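Local coordinates for probable transcriptional regulator, LysR family protein (Rhodococcus sp., PDB 2QL3), which probably acts as a DNA-binding transcription regulator of the LysR family, of which this chain is the C-terminal substrate-binding domain, at residues Gly16-Pro21 / Leu154-Arg159; Arg45-Leu50 / Pro67-Val72. One frame throughout, in Å; residues are numbered along the deposited sequence.

Contact 1: residues Gly16-Pro21 / Leu154-Arg159; sequences GPTILP and LLQRPR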
loop_
_atom_site.group_PDB
_atom_site.type_symbol
_atom_site.label_atom_id
_atom_site.label_comp_id
_atom_site.label_asym_id
_atom_site.label_seq_id
_atom_site.Cartn_x
_atom_site.Cartn_y
_atom_site.Cartn_z
ATOM N N GLY A 16 5.235 -6.835 2.551
ATOM C CA GLY A 16 4.003 -7.562 2.815
ATOM C C GLY A 16 3.312 -8.212 1.626
ATOM O O GLY A 16 2.938 -9.362 1.720
ATOM N N PRO A 17 3.086 -7.477 0.494
ATOM C CA PRO A 17 2.414 -8.120 -0.702
ATOM C C PRO A 17 3.322 -8.827 -1.724
ATOM O O PRO A 17 2.848 -9.520 -2.600
ATOM C CB PRO A 17 1.719 -6.951 -1.396
ATOM C CG PRO A 17 2.360 -5.696 -0.845
ATOM C CD PRO A 17 3.292 -6.026 0.296
ATOM N N THR A 18 4.635 -8.670 -1.583
ATOM C CA THR A 18 5.544 -9.120 -2.627
ATOM C C THR A 18 6.217 -10.417 -2.203
ATOM O O THR A 18 6.252 -11.384 -2.986
ATOM C CB THR A 18 6.602 -8.062 -2.959
ATOM O OG1 THR A 18 7.230 -7.656 -1.748
ATOM C CG2 THR A 18 5.948 -6.824 -3.514
ATOM N N ILE A 19 6.747 -10.440 -0.978
ATOM C CA ILE A 19 7.502 -11.586 -0.502
ATOM C C ILE A 19 6.749 -12.522 0.487
ATOM O O ILE A 19 6.805 -13.761 0.388
ATOM C CB ILE A 19 8.881 -11.065 0.021
ATOM C CG1 ILE A 19 9.805 -11.001 -1.213
ATOM C CG2 ILE A 19 9.465 -11.984 1.006
ATOM C CD1 ILE A 19 10.961 -10.023 -1.127
ATOM N N LEU A 20 6.001 -11.902 1.378
ATOM C CA LEU A 20 5.345 -12.551 2.467
ATOM C C LEU A 20 4.207 -13.513 2.110
ATOM O O LEU A 20 4.113 -14.542 2.732
ATOM C CB LEU A 20 4.868 -11.548 3.475
ATOM C CG LEU A 20 5.815 -11.214 4.631
ATOM C CD1 LEU A 20 5.988 -12.384 5.620
ATOM C CD2 LEU A 20 7.121 -10.705 4.092
ATOM N N PRO A 21 3.365 -13.183 1.118
ATOM C CA PRO A 21 2.210 -14.079 0.871
ATOM C C PRO A 21 2.586 -15.527 0.604
ATOM O O PRO A 21 2.062 -16.399 1.296
ATOM C CB PRO A 21 1.525 -13.449 -0.321
ATOM C CG PRO A 21 1.881 -11.905 -0.180
ATOM C CD PRO A 21 3.341 -11.990 0.248
ATOM N N LEU A 154 12.333 2.232 -7.236
ATOM C CA LEU A 154 11.738 1.179 -6.408
ATOM C C LEU A 154 12.658 -0.024 -6.348
ATOM O O LEU A 154 13.367 -0.355 -7.311
ATOM C CB LEU A 154 10.355 0.746 -6.961
ATOM C CG LEU A 154 9.166 1.770 -6.972
ATOM C CD1 LEU A 154 8.007 1.211 -7.740
ATOM C CD2 LEU A 154 8.699 2.328 -5.583
ATOM N N LEU A 155 12.603 -0.702 -5.202
ATOM C CA LEU A 155 13.457 -1.837 -4.892
ATOM C C LEU A 155 12.763 -3.129 -5.293
ATOM O O LEU A 155 13.384 -4.194 -5.313
ATOM C CB LEU A 155 13.810 -1.864 -3.387
ATOM C CG LEU A 155 14.993 -0.984 -2.969
ATOM C CD1 LEU A 155 16.262 -1.645 -3.437
ATOM C CD2 LEU A 155 14.958 0.402 -3.597
ATOM N N GLN A 156 11.472 -3.046 -5.552
ATOM C CA GLN A 156 10.776 -4.226 -5.984
ATOM C C GLN A 156 9.865 -3.943 -7.166
ATOM O O GLN A 156 9.481 -2.803 -7.430
ATOM C CB GLN A 156 9.951 -4.795 -4.841
ATOM C CG GLN A 156 10.746 -5.023 -3.552
ATOM C CD GLN A 156 9.871 -5.609 -2.538
ATOM O OE1 GLN A 156 9.324 -4.890 -1.676
ATOM N NE2 GLN A 156 9.652 -6.919 -2.653
ATOM N N ARG A 157 9.485 -5.013 -7.830
ATOM C CA ARG A 157 8.718 -4.930 -9.055
ATOM C C ARG A 157 7.543 -5.909 -9.018
ATOM O O ARG A 157 7.732 -7.079 -9.228
ATOM C CB ARG A 157 9.609 -5.201 -10.270
ATOM C CG ARG A 157 8.797 -5.463 -11.520
ATOM C CD ARG A 157 9.183 -4.780 -12.764
ATOM N NE ARG A 157 10.107 -5.515 -13.603
ATOM C CZ ARG A 157 10.136 -5.525 -14.943
ATOM N NH1 ARG A 157 11.094 -6.223 -15.533
ATOM N NH2 ARG A 157 9.251 -4.905 -15.717
ATOM N N PRO A 158 6.306 -5.390 -8.809
ATOM C CA PRO A 158 5.098 -6.218 -8.977
ATOM C C PRO A 158 5.121 -6.989 -10.282
ATOM O O PRO A 158 5.577 -6.472 -11.313
ATOM C CB PRO A 158 3.960 -5.196 -8.960
ATOM C CG PRO A 158 4.500 -4.113 -8.046
ATOM C CD PRO A 158 5.980 -4.006 -8.397
ATOM N N ARG A 159 4.586 -8.199 -10.254
ATOM C CA ARG A 159 4.673 -9.074 -11.431
ATOM C C ARG A 159 4.029 -8.570 -12.713
ATOM O O ARG A 159 4.506 -8.915 -13.815
ATOM C CB ARG A 159 4.198 -10.503 -11.104
ATOM C CG ARG A 159 5.282 -11.542 -11.534
ATOM C CD ARG A 159 5.302 -12.856 -10.749
ATOM N NE ARG A 159 6.515 -13.072 -9.958
ATOM C CZ ARG A 159 6.520 -13.598 -8.726
ATOM N NH1 ARG A 159 5.380 -13.932 -8.131
ATOM N NH2 ARG A 159 7.665 -13.780 -8.066
#
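Thr18, on the turn just before helix 20-30, meets Gln156 of the irregular segment 154-159 across backbones that stay well apart, the nearest alpha carbons being Thr18 CA and Pro158 CA at 7.0 Å. Side chains bridge that interval, chiefly Gln156 reaching across to Thr18 and Ile19. Beyond CG the glutamine runs straight out (chi2 -178°), which carries its terminal amide over to the opposite turn. There the amide atom modelled as NE2 lies 2.7 Å from Thr18 OG1. The amide is probably turned over in the model, so the identity of that atom, and the nature of the pair, stay open. Thr18 holds its hydroxyl between its own backbone N and carbonyl carbon (chi1 52°), and a hydrogen bond from OG1 to Ala14 O keeps it in place. Thr18 CB sits 3.3 Å from the same atom modelled as Gln156 NE2, so the end of the glutamine lies against carbon as well as oxygen. Ile19 comes in at about a right angle to the glutamine, its CD1 tip against the end of the amide. Replacing Gln156 by an alanine would probably open a gap beside Ile19 CD1 and leave Thr18 OG1 without its polar neighbour on this side. As in LysR substrate-binding domains of the periplasmic-binding-protein type, the two segments probably belong to different lobes and meet across the cleft between them. Tyr164 of the second subunit packs against both Thr18 and Pro158, which places the contact beside the subunit interface. Within the chain, Ile19 packs on Ile59 of strand 57-61 and Met75 of strand 69-84, while Pro158 rests on Phe138 and Arg142 of helix 138-147.

Contact 2: residues Arg45-Leu50 / Pro67-Val72; sequences RLRTQL and PEWQTV. With PO4 (phosphate ion), chain Q; PO4 (phosphate ion), chain O.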
loop_
_atom_site.group_PDB
_atom_site.type_symbol
_atom_site.label_atom_id
_atom_site.label_comp_id
_atom_site.label_asym_id
_atom_site.label_seq_id
_atom_site.Cartn_x
_atom_site.Cartn_y
_atom_site.Cartn_z
ATOM N N ARG A 45 9.630 0.707 14.638
ATOM C CA ARG A 45 8.652 -0.018 15.393
ATOM C C ARG A 45 8.949 -1.484 15.246
ATOM O O ARG A 45 8.936 -2.206 16.257
ATOM C CB ARG A 45 7.200 0.369 15.003
ATOM C CG ARG A 45 6.819 1.810 15.390
ATOM C CD ARG A 45 5.397 2.228 14.857
ATOM N NE ARG A 45 4.405 1.161 15.058
ATOM C CZ ARG A 45 3.415 1.184 15.959
ATOM N NH1 ARG A 45 2.622 0.135 16.092
ATOM N NH2 ARG A 45 3.237 2.239 16.744
ATOM N N LEU A 46 9.316 -1.939 14.047
ATOM C CA LEU A 46 9.658 -3.406 13.848
ATOM C C LEU A 46 10.916 -3.759 14.668
ATOM O O LEU A 46 10.988 -4.788 15.342
ATOM C CB LEU A 46 9.896 -3.741 12.363
ATOM C CG LEU A 46 9.459 -5.177 11.915
ATOM C CD1 LEU A 46 7.944 -5.202 11.964
ATOM C CD2 LEU A 46 9.897 -5.542 10.540
ATOM N N ARG A 47 11.901 -2.859 14.669
ATOM C CA ARG A 47 13.150 -3.095 15.423
ATOM C C ARG A 47 12.872 -3.195 16.934
ATOM O O ARG A 47 13.400 -4.063 17.654
ATOM C CB ARG A 47 14.149 -1.951 15.103
ATOM C CG ARG A 47 15.360 -1.855 16.041
ATOM C CD ARG A 47 16.341 -0.734 15.584
ATOM N NE ARG A 47 16.037 0.493 16.308
ATOM C CZ ARG A 47 15.644 1.626 15.778
ATOM N NH1 ARG A 47 15.591 1.777 14.421
ATOM N NH2 ARG A 47 15.377 2.645 16.620
ATOM N N THR A 48 12.040 -2.269 17.390
ATOM C CA THR A 48 11.566 -2.179 18.749
ATOM C C THR A 48 10.783 -3.426 19.200
ATOM O O THR A 48 10.985 -3.925 20.297
ATOM C CB THR A 48 10.697 -0.891 18.840
ATOM O OG1 THR A 48 11.601 0.178 19.147
ATOM C CG2 THR A 48 9.662 -0.993 19.917
ATOM N N GLN A 49 9.906 -3.919 18.343
ATOM C CA GLN A 49 9.186 -5.162 18.599
ATOM C C GLN A 49 10.130 -6.362 18.642
ATOM O O GLN A 49 10.092 -7.160 19.617
ATOM C CB GLN A 49 8.011 -5.317 17.593
ATOM C CG GLN A 49 6.934 -4.282 17.881
ATOM C CD GLN A 49 5.969 -3.976 16.703
ATOM O OE1 GLN A 49 5.437 -2.857 16.601
ATOM N NE2 GLN A 49 5.720 -4.958 15.864
ATOM N N LEU A 50 11.009 -6.481 17.652
ATOM C CA LEU A 50 12.032 -7.547 17.658
ATOM C C LEU A 50 12.942 -7.530 18.904
ATOM O O LEU A 50 13.205 -8.572 19.511
ATOM C CB LEU A 50 12.881 -7.545 16.382
ATOM C CG LEU A 50 13.623 -8.862 15.993
ATOM C CD1 LEU A 50 12.698 -9.990 15.592
ATOM C CD2 LEU A 50 14.563 -8.642 14.810
ATOM N N PRO A 67 23.779 -4.402 13.960
ATOM C CA PRO A 67 24.697 -5.536 14.064
ATOM C C PRO A 67 24.247 -6.616 15.045
ATOM O O PRO A 67 24.829 -7.692 15.006
ATOM C CB PRO A 67 26.008 -4.888 14.564
ATOM C CG PRO A 67 25.935 -3.501 14.116
ATOM C CD PRO A 67 24.465 -3.117 14.231
ATOM N N GLU A 68 23.255 -6.354 15.910
ATOM C CA GLU A 68 22.793 -7.364 16.897
ATOM C C GLU A 68 21.942 -8.481 16.221
ATOM O O GLU A 68 21.615 -9.488 16.856
ATOM C CB GLU A 68 21.986 -6.711 18.055
ATOM C CG GLU A 68 22.809 -5.958 19.205
ATOM C CD GLU A 68 22.048 -5.867 20.579
ATOM O OE1 GLU A 68 21.149 -4.982 20.785
ATOM O OE2 GLU A 68 22.381 -6.665 21.499
ATOM N N TRP A 69 21.569 -8.261 14.947
ATOM C CA TRP A 69 20.686 -9.139 14.186
ATOM C C TRP A 69 21.458 -10.082 13.292
ATOM O O TRP A 69 22.311 -9.685 12.532
ATOM C CB TRP A 69 19.731 -8.296 13.326
ATOM C CG TRP A 69 18.691 -7.490 14.162
ATOM C CD1 TRP A 69 18.712 -7.242 15.528
ATOM C CD2 TRP A 69 17.559 -6.785 13.649
ATOM N NE1 TRP A 69 17.652 -6.443 15.885
ATOM C CE2 TRP A 69 16.909 -6.163 14.758
ATOM C CE3 TRP A 69 17.014 -6.633 12.370
ATOM C CZ2 TRP A 69 15.740 -5.414 14.611
ATOM C CZ3 TRP A 69 15.832 -5.908 12.221
ATOM C CH2 TRP A 69 15.220 -5.283 13.337
ATOM N N GLN A 70 21.173 -11.347 13.434
ATOM C CA GLN A 70 21.620 -12.374 12.516
ATOM C C GLN A 70 20.684 -12.246 11.317
ATOM O O GLN A 70 19.500 -11.936 11.489
ATOM C CB GLN A 70 21.427 -13.722 13.189
ATOM C CG GLN A 70 22.354 -13.968 14.366
ATOM C CD GLN A 70 23.704 -14.489 13.901
ATOM O OE1 GLN A 70 23.877 -15.696 13.690
ATOM N NE2 GLN A 70 24.667 -13.590 13.734
ATOM N N THR A 71 21.206 -12.444 10.119
ATOM C CA THR A 71 20.404 -12.317 8.897
ATOM C C THR A 71 20.787 -13.455 7.931
ATOM O O THR A 71 21.883 -13.977 8.017
ATOM C CB THR A 71 20.618 -10.969 8.149
ATOM O OG1 THR A 71 21.975 -10.883 7.717
ATOM C CG2 THR A 71 20.247 -9.717 9.013
ATOM N N VAL A 72 19.880 -13.829 7.029
ATOM C CA VAL A 72 20.177 -14.793 5.971
ATOM C C VAL A 72 19.472 -14.230 4.717
ATOM O O VAL A 72 18.272 -13.967 4.751
ATOM C CB VAL A 72 19.628 -16.232 6.306
ATOM C CG1 VAL A 72 19.584 -17.095 5.050
ATOM C CG2 VAL A 72 20.486 -16.978 7.323
HETATM P P PO4 Q . 0.755 0.356 19.481
HETATM O O1 PO4 Q . 2.078 -0.392 19.509
HETATM O O2 PO4 Q . -0.111 -0.094 20.652
HETATM O O3 PO4 Q . 1.023 1.847 19.593
HETATM O O4 PO4 Q . 0.033 0.073 18.172
HETATM P P PO4 O . 9.322 4.654 12.468
HETATM O O1 PO4 O . 10.643 4.267 11.862
HETATM O O2 PO4 O . 8.575 3.397 12.952
HETATM O O3 PO4 O . 9.420 5.485 13.697
HETATM O O4 PO4 O . 8.469 5.352 11.386
#
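Trp69 gives up the largest area here, its indole ring reaching from the start of strand 69-84 to the flank of helix 43-51, where Leu50 and Arg47 receive it. Leu50 takes one face of the ring. Its CD2 methyl stands 3.4 Å from the centroid of the six-membered ring and 14° off the ring normal, a CH-pi contact made almost straight down onto the face. Leu50 CG is anti to the backbone N (chi1 -158°), an arrangement that sends this branch out from the helix over the indole. Leu50 CD2 lies 3.4 Å from both Trp69 CE2 and CZ2. Arg47, about one helical turn earlier, meets the same ring at its edge: Arg47 CA lies near the ring plane, 3.6 Å from Trp69 CZ2. The arginine's CB follows at 3.8 Å from Trp69 CZ2, so backbone and aliphatic stem do the touching, while the guanidinium leads away and its NH1 is hydrogen-bonded to Asn44 OD1. Face and edge are thus both engaged by one side of the helix, which restricts how the indole can tilt. Back toward the start of the helix, Arg45 meets two phosphate ions, probably from the crystallisation liquor. Its N and NH1 make weak hydrogen bonds to O2 of the chain O phosphate and O4 of the chain Q phosphate, and NE pairs with Asp41. The contact is a helix packed on a strand end within the LysR substrate-binding domain, of the periplasmic-binding-protein type of fold. It fastens helix 43-51 to the first residues of strand 69-84, which here pairs antiparallel with strand 182-189. Trp69 also meets the ring of His189 from that strand, and Leu46 of the helix packs on Ala58 and Val60 of strand 57-61.

How the contacts relate
Contact 1 lies nearer the middle of the chain, its centre about 7 Å from the chain centre against about 16 Å for contact 2, yet it is the less buried and the more polar. It joins residues in loops through an amide and a hydroxyl, beside a second subunit. Contact 2 is buried and apolar, a helix set on an aromatic ring, and the second subunit stays clear of it. Two strands border both: strand 69-84 supplies the tryptophan of contact 2 and, farther on, Met75 and Met80 beside contact 1, while strand 57-61 offers Ile59 to contact 1 and Ala58 and Val60 to contact 2. The contacts do not touch, lying about 20 Å apart between centres.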